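Local structure of guanylate kinase (Coxiella burnetii, 3TR0) at residues 9-14 with 100-105; 40-45 with 61-66; 74-79 with 109-114; 120-125 with 164-169. The protein catalyses the ATP-dependent phosphorylation of GMP to GDP, yielding ADP, and so is probably essential for recycling GMP and, indirectly, cyclic GMP. All blocks are in the same frame, centred on the assembly; numbering follows the deposited sequence.

Contact 1: residues 9-14 with 100-105; sequences LFIISA and VLLEID. With 5GP (guanosine-5'-monophosphate), chain D.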
# COMPACT_ATOMS: atom_id res chain seq x y z
N LEU A 9 13.22 -2.36 -2.39
CA LEU A 9 13.56 -3.33 -1.36
C LEU A 9 12.41 -3.45 -0.37
O LEU A 9 11.84 -2.46 0.06
CB LEU A 9 14.82 -2.89 -0.61
CG LEU A 9 16.07 -2.65 -1.47
CD1 LEU A 9 17.22 -2.20 -0.59
CD2 LEU A 9 16.44 -3.90 -2.24
N PHE A 10 12.06 -4.68 -0.02
CA PHE A 10 11.01 -4.94 0.95
C PHE A 10 11.60 -5.68 2.13
O PHE A 10 11.94 -6.85 2.02
CB PHE A 10 9.88 -5.74 0.31
CG PHE A 10 9.12 -4.97 -0.73
CD1 PHE A 10 8.04 -4.19 -0.39
CD2 PHE A 10 9.50 -5.03 -2.06
CE1 PHE A 10 7.34 -3.48 -1.35
CE2 PHE A 10 8.81 -4.32 -3.03
CZ PHE A 10 7.73 -3.54 -2.67
N ILE A 11 11.73 -4.98 3.25
CA ILE A 11 12.34 -5.53 4.45
C ILE A 11 11.28 -6.27 5.24
O ILE A 11 10.22 -5.73 5.51
CB ILE A 11 12.94 -4.42 5.33
CG1 ILE A 11 13.99 -3.62 4.55
CG2 ILE A 11 13.55 -5.00 6.60
CD1 ILE A 11 14.28 -2.26 5.14
N ILE A 12 11.57 -7.52 5.60
CA ILE A 12 10.67 -8.30 6.43
C ILE A 12 11.38 -8.67 7.73
O ILE A 12 12.40 -9.36 7.70
CB ILE A 12 10.27 -9.61 5.75
CG1 ILE A 12 9.91 -9.37 4.28
CG2 ILE A 12 9.10 -10.25 6.48
CD1 ILE A 12 8.66 -8.54 4.10
N SER A 13 10.84 -8.22 8.86
CA SER A 13 11.44 -8.53 10.16
C SER A 13 10.43 -9.15 11.10
O SER A 13 9.23 -8.88 11.00
CB SER A 13 12.05 -7.28 10.80
OG SER A 13 12.99 -6.66 9.93
N ALA A 14 10.91 -9.99 12.01
CA ALA A 14 10.04 -10.66 12.96
C ALA A 14 10.87 -11.38 14.02
O ALA A 14 12.03 -11.72 13.77
CB ALA A 14 9.13 -11.65 12.25
N VAL A 100 13.26 -6.90 -4.35
CA VAL A 100 14.04 -7.81 -3.52
C VAL A 100 13.48 -7.86 -2.12
O VAL A 100 13.21 -6.82 -1.52
CB VAL A 100 15.51 -7.40 -3.45
CG1 VAL A 100 16.26 -8.27 -2.44
CG2 VAL A 100 16.17 -7.50 -4.83
N LEU A 101 13.31 -9.07 -1.61
CA LEU A 101 12.88 -9.27 -0.23
C LEU A 101 14.09 -9.47 0.66
O LEU A 101 14.96 -10.30 0.37
CB LEU A 101 11.97 -10.49 -0.14
CG LEU A 101 10.57 -10.26 -0.71
CD1 LEU A 101 9.93 -11.56 -1.12
CD2 LEU A 101 9.72 -9.54 0.32
N LEU A 102 14.16 -8.70 1.74
CA LEU A 102 15.25 -8.84 2.70
C LEU A 102 14.70 -9.32 4.03
O LEU A 102 14.00 -8.59 4.73
CB LEU A 102 15.98 -7.51 2.88
CG LEU A 102 16.61 -6.87 1.63
CD1 LEU A 102 17.13 -5.47 1.94
CD2 LEU A 102 17.71 -7.75 1.10
N GLU A 103 15.00 -10.57 4.38
CA GLU A 103 14.60 -11.11 5.67
C GLU A 103 15.72 -10.81 6.65
O GLU A 103 16.65 -11.61 6.79
CB GLU A 103 14.39 -12.61 5.59
CG GLU A 103 13.31 -13.05 4.62
CD GLU A 103 13.21 -14.56 4.54
OE1 GLU A 103 14.16 -15.20 4.04
OE2 GLU A 103 12.18 -15.11 4.99
N ILE A 104 15.65 -9.66 7.30
CA ILE A 104 16.73 -9.19 8.15
C ILE A 104 16.18 -8.66 9.47
O ILE A 104 14.99 -8.39 9.57
CB ILE A 104 17.56 -8.10 7.46
CG1 ILE A 104 16.68 -6.92 7.06
CG2 ILE A 104 18.26 -8.66 6.22
CD1 ILE A 104 17.42 -5.80 6.35
N ASP A 105 17.05 -8.51 10.47
CA ASP A 105 16.59 -8.07 11.79
C ASP A 105 16.45 -6.56 11.84
O ASP A 105 16.64 -5.88 10.83
CB ASP A 105 17.53 -8.56 12.90
CG ASP A 105 18.75 -7.68 13.08
OD1 ASP A 105 19.26 -7.15 12.08
OD2 ASP A 105 19.21 -7.52 14.24
P 5GP D . 18.34 -17.74 12.13
O1P 5GP D . 18.14 -18.43 10.80
O2P 5GP D . 19.66 -17.92 12.83
O3P 5GP D . 17.20 -18.14 13.04
O5' 5GP D . 18.02 -16.19 11.97
C5' 5GP D . 18.36 -15.27 12.99
C4' 5GP D . 17.86 -13.89 12.68
O4' 5GP D . 18.89 -13.14 12.01
C3' 5GP D . 16.69 -13.83 11.70
O3' 5GP D . 15.44 -14.08 12.32
C2' 5GP D . 16.81 -12.42 11.11
O2' 5GP D . 16.16 -11.48 11.96
C1' 5GP D . 18.32 -12.17 11.18
N9 5GP D . 18.96 -12.24 9.85
C8 5GP D . 19.03 -13.27 9.00
N7 5GP D . 19.75 -12.87 7.91
C5 5GP D . 20.12 -11.58 8.11
C6 5GP D . 20.84 -10.65 7.39
O6 5GP D . 21.32 -10.93 6.26
N1 5GP D . 21.03 -9.43 7.90
C2 5GP D . 20.54 -9.09 9.10
N2 5GP D . 20.73 -7.85 9.61
N3 5GP D . 19.83 -9.97 9.82
C4 5GP D . 19.62 -11.21 9.34
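The ring of Phe10 turns its edge, near CD2, to Val100 O, which lies close to the ring plane. The second flat group is the guanine of the bound GMP: Ile104, which also packs on Ile11, sits over one of its faces with CG2 3.3 Å from 5GP N1. Asp105 comes at the edge of the same base, where its OD1 accepts from 5GP N2 at 3.0 Å, nearly straight at 168°. The carboxylate has further partners, since OD1 takes the backbone N of Gly108 and OD2 the side chain of Gln107, so Asp105 serves as N-cap of helix 106-115 while it reads the base.

Ile104 can serve two neighbours because its CG1 lies between the backbone N and the carbonyl carbon (chi1 58°). From there CG1 meets Ile11 CG2 at 3.7 Å, and CG2 is left to the guanine. Ser13 OG donates to Ile104 O at 2.7 Å, tying down the backbone beside the GMP pocket.

Behind this the strands run parallel. Phe10 N bonds to Val100 O, Leu102 N to Phe10 O at 2.9 Å, and Ile12 N to Leu102 O at 2.8 Å. Leu9 CD2 lies alongside Val100 CB at 3.8 Å on one sheet face. On the other, Leu101 CD2 touches both Phe10 CB and Ile12 CG1.

Strand 9-13 runs into the P-loop and strand 99-103 into the GMP pocket, the central strand and its neighbour in the parallel sheet of the P-loop NTPase fold.

Contact 2: residues 40-45 with 61-66; sequences HTTRPK and TRFQAM. With 5GP (guanosine-5'-monophosphate), chain D; SO4 (sulfate ion), chain C.
His40 and Thr42, on the arm of the GMP-binding domain that carries the phosphate-gripping Arg43, pack against Phe63 and Met66 of helix 60-69. Met66, present as selenomethionine, lays SE over one face of the His40 ring, displaced toward the rim, a Met-aromatic contact with the selenium 4.2 Å from the centroid. Its CE follows the rim to His40 NE2 at 3.5 Å. Phe63 has CG anti to the backbone N (chi1 -163°), which sends the ring from the helix toward the strand; CE2 comes within 3.6 Å of His40 O, which lies at the ring edge and in its plane. Thr42 CG2 butts against Phe63 CB at 3.5 Å, while Thr42 OG1 accepts from His82 N.

The helix thus packs on the small mixed sheet of the GMP-binding domain at strand 40-41. Just before Arg43 comes an ST turn, Thr41 OG1 accepting from Arg43 N; the same hydroxyl also bonds to His82 O. Arg43, bent at chi2 and chi3, grips the GMP phosphate with two bonds: NE to 5GP O2P at 3.1 Å and NH2 to 5GP O1P at 2.9 Å. Its guanidinium is steadied by NH1, which donates to Pro44 O and forms a salt bridge with Asp49.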
# COMPACT_ATOMS: atom_id res chain seq x y z
N HIS A 40 24.41 -14.26 3.95
CA HIS A 40 25.57 -14.95 4.48
C HIS A 40 25.46 -14.95 6.00
O HIS A 40 24.97 -13.99 6.59
CB HIS A 40 26.86 -14.25 4.04
CG HIS A 40 27.23 -14.47 2.61
ND1 HIS A 40 26.62 -13.79 1.57
CD2 HIS A 40 28.15 -15.29 2.04
CE1 HIS A 40 27.15 -14.19 0.42
NE2 HIS A 40 28.08 -15.09 0.68
N THR A 41 25.91 -16.03 6.63
CA THR A 41 25.86 -16.13 8.09
C THR A 41 26.99 -17.01 8.63
O THR A 41 27.43 -17.95 7.97
CB THR A 41 24.52 -16.70 8.57
OG1 THR A 41 24.46 -16.64 10.00
CG2 THR A 41 24.35 -18.14 8.13
N THR A 42 27.44 -16.70 9.84
CA THR A 42 28.42 -17.52 10.53
C THR A 42 27.71 -18.49 11.46
O THR A 42 28.33 -19.36 12.07
CB THR A 42 29.39 -16.67 11.36
OG1 THR A 42 28.66 -15.94 12.35
CG2 THR A 42 30.14 -15.69 10.47
N ARG A 43 26.39 -18.33 11.57
CA ARG A 43 25.59 -19.23 12.38
C ARG A 43 25.79 -20.65 11.87
O ARG A 43 25.68 -20.91 10.67
CB ARG A 43 24.11 -18.83 12.32
CG ARG A 43 23.24 -19.49 13.38
CD ARG A 43 22.55 -20.72 12.82
NE ARG A 43 21.38 -20.36 12.02
CZ ARG A 43 20.87 -21.13 11.06
NH1 ARG A 43 21.44 -22.28 10.77
NH2 ARG A 43 19.80 -20.72 10.40
N PRO A 44 26.11 -21.59 12.77
CA PRO A 44 26.43 -22.94 12.31
C PRO A 44 25.32 -23.55 11.47
O PRO A 44 24.14 -23.40 11.79
CB PRO A 44 26.61 -23.73 13.62
CG PRO A 44 25.90 -22.92 14.66
CD PRO A 44 26.07 -21.49 14.24
N LYS A 45 25.70 -24.22 10.38
CA LYS A 45 24.73 -24.90 9.53
C LYS A 45 24.05 -26.01 10.31
O LYS A 45 24.71 -26.87 10.89
CB LYS A 45 25.43 -25.46 8.29
CG LYS A 45 24.50 -26.05 7.25
CD LYS A 45 25.29 -26.49 6.03
CE LYS A 45 24.41 -27.20 5.02
NZ LYS A 45 25.20 -27.66 3.85
N THR A 61 36.05 -15.92 9.74
CA THR A 61 37.16 -15.38 8.95
C THR A 61 36.65 -14.85 7.62
O THR A 61 36.96 -13.72 7.23
CB THR A 61 38.23 -16.45 8.70
OG1 THR A 61 38.74 -16.92 9.95
CG2 THR A 61 39.38 -15.87 7.88
N ARG A 62 35.87 -15.67 6.93
CA ARG A 62 35.23 -15.25 5.68
C ARG A 62 34.30 -14.05 5.87
O ARG A 62 34.34 -13.10 5.10
CB ARG A 62 34.45 -16.41 5.07
CG ARG A 62 35.16 -17.10 3.92
CD ARG A 62 34.39 -18.33 3.48
NE ARG A 62 34.42 -19.39 4.48
CZ ARG A 62 33.84 -20.58 4.34
NH1 ARG A 62 33.19 -20.86 3.22
NH2 ARG A 62 33.92 -21.48 5.30
N PHE A 63 33.47 -14.10 6.91
CA PHE A 63 32.50 -13.04 7.14
C PHE A 63 33.19 -11.72 7.47
O PHE A 63 32.84 -10.67 6.93
CB PHE A 63 31.53 -13.42 8.26
CG PHE A 63 30.27 -12.59 8.28
CD1 PHE A 63 30.29 -11.29 8.76
CD2 PHE A 63 29.08 -13.11 7.82
CE1 PHE A 63 29.14 -10.53 8.77
CE2 PHE A 63 27.92 -12.35 7.83
CZ PHE A 63 27.96 -11.06 8.31
N GLN A 64 34.17 -11.78 8.36
CA GLN A 64 34.91 -10.59 8.75
C GLN A 64 35.59 -9.97 7.53
O GLN A 64 35.59 -8.75 7.36
CB GLN A 64 35.94 -10.91 9.84
CG GLN A 64 36.77 -9.71 10.28
CD GLN A 64 35.93 -8.62 10.92
OE1 GLN A 64 36.24 -7.44 10.81
NE2 GLN A 64 34.85 -9.02 11.59
N ALA A 65 36.15 -10.83 6.69
CA ALA A 65 36.74 -10.39 5.43
C ALA A 65 35.72 -9.56 4.65
O ALA A 65 35.99 -8.41 4.29
CB ALA A 65 37.20 -11.58 4.61
N MSE A 66 34.55 -10.14 4.39
CA MSE A 66 33.49 -9.45 3.65
C MSE A 66 33.14 -8.09 4.27
O MSE A 66 32.90 -7.12 3.54
CB MSE A 66 32.24 -10.33 3.54
CG MSE A 66 32.21 -11.22 2.31
SE MSE A 66 31.08 -12.80 2.54
CE MSE A 66 31.23 -13.53 0.74
P 5GP D . 18.34 -17.74 12.13
O1P 5GP D . 18.14 -18.43 10.80
O2P 5GP D . 19.66 -17.92 12.83
O3P 5GP D . 17.20 -18.14 13.04
O5' 5GP D . 18.02 -16.19 11.97
C5' 5GP D . 18.36 -15.27 12.99
C4' 5GP D . 17.86 -13.89 12.68
O4' 5GP D . 18.89 -13.14 12.01
C3' 5GP D . 16.69 -13.83 11.70
O3' 5GP D . 15.44 -14.08 12.32
C2' 5GP D . 16.81 -12.42 11.11
O2' 5GP D . 16.16 -11.48 11.96
C1' 5GP D . 18.32 -12.17 11.18
N9 5GP D . 18.96 -12.24 9.85
C8 5GP D . 19.03 -13.27 9.00
N7 5GP D . 19.75 -12.87 7.91
C5 5GP D . 20.12 -11.58 8.11
C6 5GP D . 20.84 -10.65 7.39
O6 5GP D . 21.32 -10.93 6.26
N1 5GP D . 21.03 -9.43 7.90
C2 5GP D . 20.54 -9.09 9.10
N2 5GP D . 20.73 -7.85 9.61
N3 5GP D . 19.83 -9.97 9.82
C4 5GP D . 19.62 -11.21 9.34
S SO4 C . 23.57 -29.17 1.10
O1 SO4 C . 22.77 -29.02 -0.11
O2 SO4 C . 22.69 -29.34 2.25
O3 SO4 C . 24.43 -30.34 0.98
O4 SO4 C . 24.40 -27.98 1.30

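Contact 3: residues 74-79 with 109-114; sequences EHATIY and ARQIRE. With 5GP (guanosine-5'-monophosphate), chain D.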
# COMPACT_ATOMS: atom_id res chain seq x y z
N GLU A 74 24.48 -4.58 4.12
CA GLU A 74 23.94 -4.52 5.46
C GLU A 74 24.51 -5.71 6.23
O GLU A 74 24.63 -6.80 5.68
CB GLU A 74 22.41 -4.63 5.35
CG GLU A 74 21.67 -4.89 6.63
CD GLU A 74 21.82 -6.31 7.13
OE1 GLU A 74 21.63 -7.27 6.34
OE2 GLU A 74 22.12 -6.46 8.32
N HIS A 75 24.87 -5.50 7.49
CA HIS A 75 25.31 -6.61 8.33
C HIS A 75 25.08 -6.33 9.81
O HIS A 75 25.08 -5.18 10.25
CB HIS A 75 26.77 -6.97 8.06
CG HIS A 75 27.75 -6.01 8.65
ND1 HIS A 75 28.44 -6.27 9.82
CD2 HIS A 75 28.16 -4.78 8.25
CE1 HIS A 75 29.23 -5.25 10.11
NE2 HIS A 75 29.07 -4.33 9.17
N ALA A 76 24.87 -7.39 10.59
CA ALA A 76 24.58 -7.23 12.01
C ALA A 76 25.01 -8.46 12.78
O ALA A 76 25.25 -9.53 12.21
CB ALA A 76 23.09 -6.98 12.22
N THR A 77 25.11 -8.30 14.10
CA THR A 77 25.41 -9.41 14.99
C THR A 77 24.16 -9.77 15.77
O THR A 77 23.52 -8.90 16.37
CB THR A 77 26.53 -9.05 15.97
OG1 THR A 77 27.73 -8.75 15.25
CG2 THR A 77 26.78 -10.20 16.92
N ILE A 78 23.81 -11.05 15.75
CA ILE A 78 22.60 -11.53 16.41
C ILE A 78 22.90 -12.83 17.16
O ILE A 78 23.37 -13.81 16.57
CB ILE A 78 21.48 -11.78 15.40
CG1 ILE A 78 21.21 -10.50 14.60
CG2 ILE A 78 20.22 -12.24 16.10
CD1 ILE A 78 20.43 -10.72 13.34
N TYR A 79 22.62 -12.83 18.46
CA TYR A 79 22.94 -13.98 19.30
C TYR A 79 24.37 -14.45 19.03
O TYR A 79 24.61 -15.64 18.79
CB TYR A 79 21.94 -15.12 19.08
CG TYR A 79 22.22 -16.35 19.91
CD1 TYR A 79 22.00 -16.35 21.28
CD2 TYR A 79 22.69 -17.52 19.32
CE1 TYR A 79 22.26 -17.48 22.05
CE2 TYR A 79 22.95 -18.64 20.07
CZ TYR A 79 22.73 -18.62 21.44
OH TYR A 79 22.99 -19.75 22.18
N ALA A 109 17.53 -3.53 9.23
CA ALA A 109 16.49 -2.66 8.70
C ALA A 109 16.91 -1.19 8.78
O ALA A 109 16.76 -0.45 7.81
CB ALA A 109 15.19 -2.88 9.46
N ARG A 110 17.42 -0.78 9.93
CA ARG A 110 17.89 0.60 10.10
C ARG A 110 18.94 0.96 9.05
O ARG A 110 18.92 2.07 8.52
CB ARG A 110 18.46 0.82 11.51
CG ARG A 110 17.43 0.76 12.63
CD ARG A 110 18.05 1.18 13.97
NE ARG A 110 17.07 1.25 15.05
CZ ARG A 110 17.34 1.75 16.26
NH1 ARG A 110 18.55 2.22 16.53
NH2 ARG A 110 16.39 1.78 17.19
N GLN A 111 19.84 0.03 8.75
CA GLN A 111 20.89 0.27 7.77
C GLN A 111 20.31 0.46 6.37
O GLN A 111 20.69 1.38 5.65
CB GLN A 111 21.90 -0.88 7.76
CG GLN A 111 22.72 -0.99 9.03
CD GLN A 111 23.57 -2.24 9.05
OE1 GLN A 111 24.36 -2.48 8.14
NE2 GLN A 111 23.39 -3.05 10.08
N ILE A 112 19.40 -0.43 5.99
CA ILE A 112 18.79 -0.38 4.67
C ILE A 112 17.98 0.90 4.47
O ILE A 112 18.04 1.53 3.41
CB ILE A 112 17.90 -1.61 4.42
CG1 ILE A 112 18.74 -2.89 4.46
CG2 ILE A 112 17.20 -1.49 3.07
CD1 ILE A 112 19.81 -2.95 3.39
N ARG A 113 17.22 1.30 5.49
CA ARG A 113 16.42 2.53 5.41
C ARG A 113 17.30 3.75 5.12
O ARG A 113 16.91 4.63 4.35
CB ARG A 113 15.61 2.77 6.68
CG ARG A 113 14.45 1.81 6.86
CD ARG A 113 13.54 2.23 8.01
NE ARG A 113 12.72 1.11 8.45
CZ ARG A 113 12.99 0.37 9.51
NH1 ARG A 113 14.05 0.65 10.27
NH2 ARG A 113 12.20 -0.65 9.83
N GLU A 114 18.47 3.79 5.74
CA GLU A 114 19.43 4.87 5.49
C GLU A 114 19.94 4.81 4.06
O GLU A 114 20.00 5.82 3.36
CB GLU A 114 20.60 4.76 6.46
CG GLU A 114 20.27 5.09 7.91
CD GLU A 114 20.58 6.53 8.26
OE1 GLU A 114 21.51 7.10 7.65
OE2 GLU A 114 19.90 7.09 9.15
P 5GP D . 18.34 -17.74 12.13
O1P 5GP D . 18.14 -18.43 10.80
O2P 5GP D . 19.66 -17.92 12.83
O3P 5GP D . 17.20 -18.14 13.04
O5' 5GP D . 18.02 -16.19 11.97
C5' 5GP D . 18.36 -15.27 12.99
C4' 5GP D . 17.86 -13.89 12.68
O4' 5GP D . 18.89 -13.14 12.01
C3' 5GP D . 16.69 -13.83 11.70
O3' 5GP D . 15.44 -14.08 12.32
C2' 5GP D . 16.81 -12.42 11.11
O2' 5GP D . 16.16 -11.48 11.96
C1' 5GP D . 18.32 -12.17 11.18
N9 5GP D . 18.96 -12.24 9.85
C8 5GP D . 19.03 -13.27 9.00
N7 5GP D . 19.75 -12.87 7.91
C5 5GP D . 20.12 -11.58 8.11
C6 5GP D . 20.84 -10.65 7.39
O6 5GP D . 21.32 -10.93 6.26
N1 5GP D . 21.03 -9.43 7.90
C2 5GP D . 20.54 -9.09 9.10
N2 5GP D . 20.73 -7.85 9.61
N3 5GP D . 19.83 -9.97 9.82
C4 5GP D . 19.62 -11.21 9.34
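Gln111 reaches out from helix 106-115 and satisfies both backbone polar atoms of His75 with one amide. Its OE1 accepts from His75 N at 3.1 Å, with the N-H well aimed (161°) but tilted from the amide carbonyl plane. Its NE2 donates to His75 O at 2.7 Å; that oxygen lies in the amide plane of Gln111, whereas the donor stands above the His75 carbonyl plane. Two bonds fix the rotation of the amide, and NE2 has a further, weak bond to Gln107 O in its own helix. Gln111 gets there by staying extended beyond CG (chi2 172°).

The N and O of His75 face away from strand 81-86. Glu74 and Ala76 make the backbone bonds to that strand, at Thr85 and Tyr83, so the glutamine fills the outer edge of the sheet.

Glu74 crosses Gln111 at about a right angle. Its CB rests on Ile112 CD1 at 3.7 Å, and Ile112 in turn packs on Leu9 and Ile11 of the core sheet. A bend at chi2 then turns the carboxylate to the guanine, where OE1 accepts from 5GP N1 at 2.7 Å. Glu74 OE2 faces 5GP N2, in a modelled bond whose 2.4 Å is too short to trust. Thr85 OG1 also bonds to Glu74 OE1.

Further along, Ile78 CD1 touches 5GP O4'. This is the guanine-recognition site of a guanylate kinase, its GMP-binding strand joined to a core helix.

Contact 4: residues 120-125 with 164-169; sequences LSIFIL and FDYLVV
Phe123 pushes the edge of its ring, CD1 first, onto the face of Phe164 in a T-shaped pair, the centroids 5.0 Å apart and the planes at 75°. A chi1 of -159° swings the Phe123 ring across so that this edge reaches its partner. Phe123 CB itself lies over the same Phe164 face, a CH-pi contact. Ser121 CB wedges in beside Phe164 CD2 at 3.4 Å. Leu167 CD2 fills the space beside Phe123 CB at 3.8 Å, and Leu125 CD1 follows against Leu167 CB.

On the face of Ile122 and Tyr166 the fit is branch against branch. Ile122 CG2 meets Val168 CG2 at 3.8 Å, and Ile124 CD1 lies alongside Val168 CB at 3.9 Å. Leu120 CD1 touches the Tyr166 ring edge at CE2.

Parallel backbone bonds link Phe123 to Tyr166 and Val168, and Leu125 to Val168. Strand 166-169 ends the five-stranded sheet within the chain; Leu198 of the second subunit packs on Val169 and on Leu125 of the neighbouring strand.

Polar side-chain contacts thus gather at the Ser121 and Asp165 end, while beyond it apolar side chains pack over a continuous ladder of backbone bonds. Asp165 OD2 is held there by Ser121 N, at 2.8 Å on its anti side, and by a water that also bonds to Ser121 OG; Arg113 holds that hydroxyl too and lies against Phe164 in a cation-pi contact.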
# COMPACT_ATOMS: atom_id res chain seq x y z
N LEU A 120 10.48 -0.25 1.81
CA LEU A 120 9.34 -0.44 2.69
C LEU A 120 9.66 -1.57 3.67
O LEU A 120 10.29 -2.55 3.29
CB LEU A 120 8.07 -0.78 1.90
CG LEU A 120 7.47 0.33 1.03
CD1 LEU A 120 6.14 -0.13 0.44
CD2 LEU A 120 7.29 1.61 1.82
N SER A 121 9.23 -1.42 4.91
CA SER A 121 9.51 -2.44 5.91
C SER A 121 8.22 -2.97 6.54
O SER A 121 7.28 -2.22 6.80
CB SER A 121 10.49 -1.91 6.98
OG SER A 121 9.96 -0.78 7.65
N ILE A 122 8.19 -4.29 6.75
CA ILE A 122 7.02 -4.98 7.28
C ILE A 122 7.45 -5.81 8.49
O ILE A 122 8.41 -6.58 8.41
CB ILE A 122 6.44 -5.96 6.24
CG1 ILE A 122 6.15 -5.24 4.92
CG2 ILE A 122 5.21 -6.67 6.79
CD1 ILE A 122 5.88 -6.18 3.76
N PHE A 123 6.74 -5.65 9.60
CA PHE A 123 7.03 -6.44 10.80
C PHE A 123 5.96 -7.51 11.00
O PHE A 123 4.77 -7.21 11.03
CB PHE A 123 7.12 -5.54 12.04
CG PHE A 123 7.88 -6.17 13.18
CD1 PHE A 123 9.22 -5.87 13.37
CD2 PHE A 123 7.27 -7.06 14.03
CE1 PHE A 123 9.94 -6.44 14.41
CE2 PHE A 123 7.97 -7.64 15.07
CZ PHE A 123 9.31 -7.34 15.25
N ILE A 124 6.39 -8.76 11.12
CA ILE A 124 5.46 -9.85 11.33
C ILE A 124 5.31 -10.14 12.82
O ILE A 124 6.29 -10.43 13.50
CB ILE A 124 5.93 -11.14 10.63
CG1 ILE A 124 6.26 -10.88 9.16
CG2 ILE A 124 4.87 -12.23 10.76
CD1 ILE A 124 5.09 -10.39 8.35
N LEU A 125 4.08 -10.04 13.31
CA LEU A 125 3.79 -10.29 14.72
C LEU A 125 3.18 -11.67 14.91
O LEU A 125 2.38 -12.12 14.10
CB LEU A 125 2.79 -9.25 15.24
CG LEU A 125 3.26 -7.79 15.24
CD1 LEU A 125 2.06 -6.86 15.43
CD2 LEU A 125 4.30 -7.57 16.30
N PHE A 164 8.81 0.28 11.77
CA PHE A 164 8.38 -0.37 10.53
C PHE A 164 7.15 0.29 9.92
O PHE A 164 6.36 0.90 10.63
CB PHE A 164 8.15 -1.86 10.78
CG PHE A 164 9.42 -2.61 11.02
CD1 PHE A 164 10.08 -2.50 12.24
CD2 PHE A 164 9.99 -3.40 10.03
CE1 PHE A 164 11.27 -3.16 12.46
CE2 PHE A 164 11.18 -4.06 10.25
CZ PHE A 164 11.82 -3.94 11.47
N ASP A 165 7.01 0.16 8.60
CA ASP A 165 5.90 0.80 7.88
C ASP A 165 4.57 0.07 8.04
O ASP A 165 3.51 0.68 8.07
CB ASP A 165 6.24 0.92 6.40
CG ASP A 165 7.50 1.73 6.15
OD1 ASP A 165 7.57 2.88 6.62
OD2 ASP A 165 8.41 1.21 5.48
N TYR A 166 4.64 -1.26 8.11
CA TYR A 166 3.45 -2.09 8.17
C TYR A 166 3.60 -3.13 9.26
O TYR A 166 4.72 -3.57 9.54
CB TYR A 166 3.25 -2.82 6.84
CG TYR A 166 3.03 -1.89 5.67
CD1 TYR A 166 1.77 -1.38 5.39
CD2 TYR A 166 4.09 -1.52 4.85
CE1 TYR A 166 1.57 -0.52 4.31
CE2 TYR A 166 3.90 -0.65 3.78
CZ TYR A 166 2.64 -0.16 3.52
OH TYR A 166 2.46 0.69 2.45
N LEU A 167 2.48 -3.52 9.85
CA LEU A 167 2.45 -4.64 10.79
C LEU A 167 1.49 -5.70 10.27
O LEU A 167 0.36 -5.40 9.90
CB LEU A 167 2.01 -4.17 12.18
CG LEU A 167 2.74 -2.99 12.81
CD1 LEU A 167 2.15 -2.70 14.19
CD2 LEU A 167 4.23 -3.25 12.92
N VAL A 168 1.94 -6.95 10.24
CA VAL A 168 1.09 -8.05 9.80
C VAL A 168 1.11 -9.17 10.83
O VAL A 168 2.18 -9.59 11.26
CB VAL A 168 1.56 -8.63 8.45
CG1 VAL A 168 0.70 -9.81 8.07
CG2 VAL A 168 1.52 -7.56 7.37
N VAL A 169 -0.06 -9.64 11.24
CA VAL A 169 -0.15 -10.71 12.24
C VAL A 169 -0.20 -12.07 11.57
O VAL A 169 -1.04 -12.30 10.69
CB VAL A 169 -1.38 -10.55 13.16
CG1 VAL A 169 -1.37 -11.61 14.27
CG2 VAL A 169 -1.43 -9.16 13.76
O HOH W 1 10.94 1.48 6.34

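From the N terminus, strand 9-13 opens a long loop that contact 1 closes at strand 99-103, with 85 residues between its segments. Contact 2 is a short loop nested inside it, within the small mixed sheet and helix 60-69. Contact 3 starts inside the same loop but ends beyond it, on helix 106-115, so contacts 1 and 3 cross, binding the GMP domain to the core. Contact 4 follows in series, closing a loop of 38 residues from strand 120-125 to strand 166-169 and carrying the parallel sheet on to its edge, strand 120-125 lying next to strand 9-13. Contacts 1, 2 and 3 all touch the one GMP. Contacts 2 and 4 lie on opposite sides of the chain's centre.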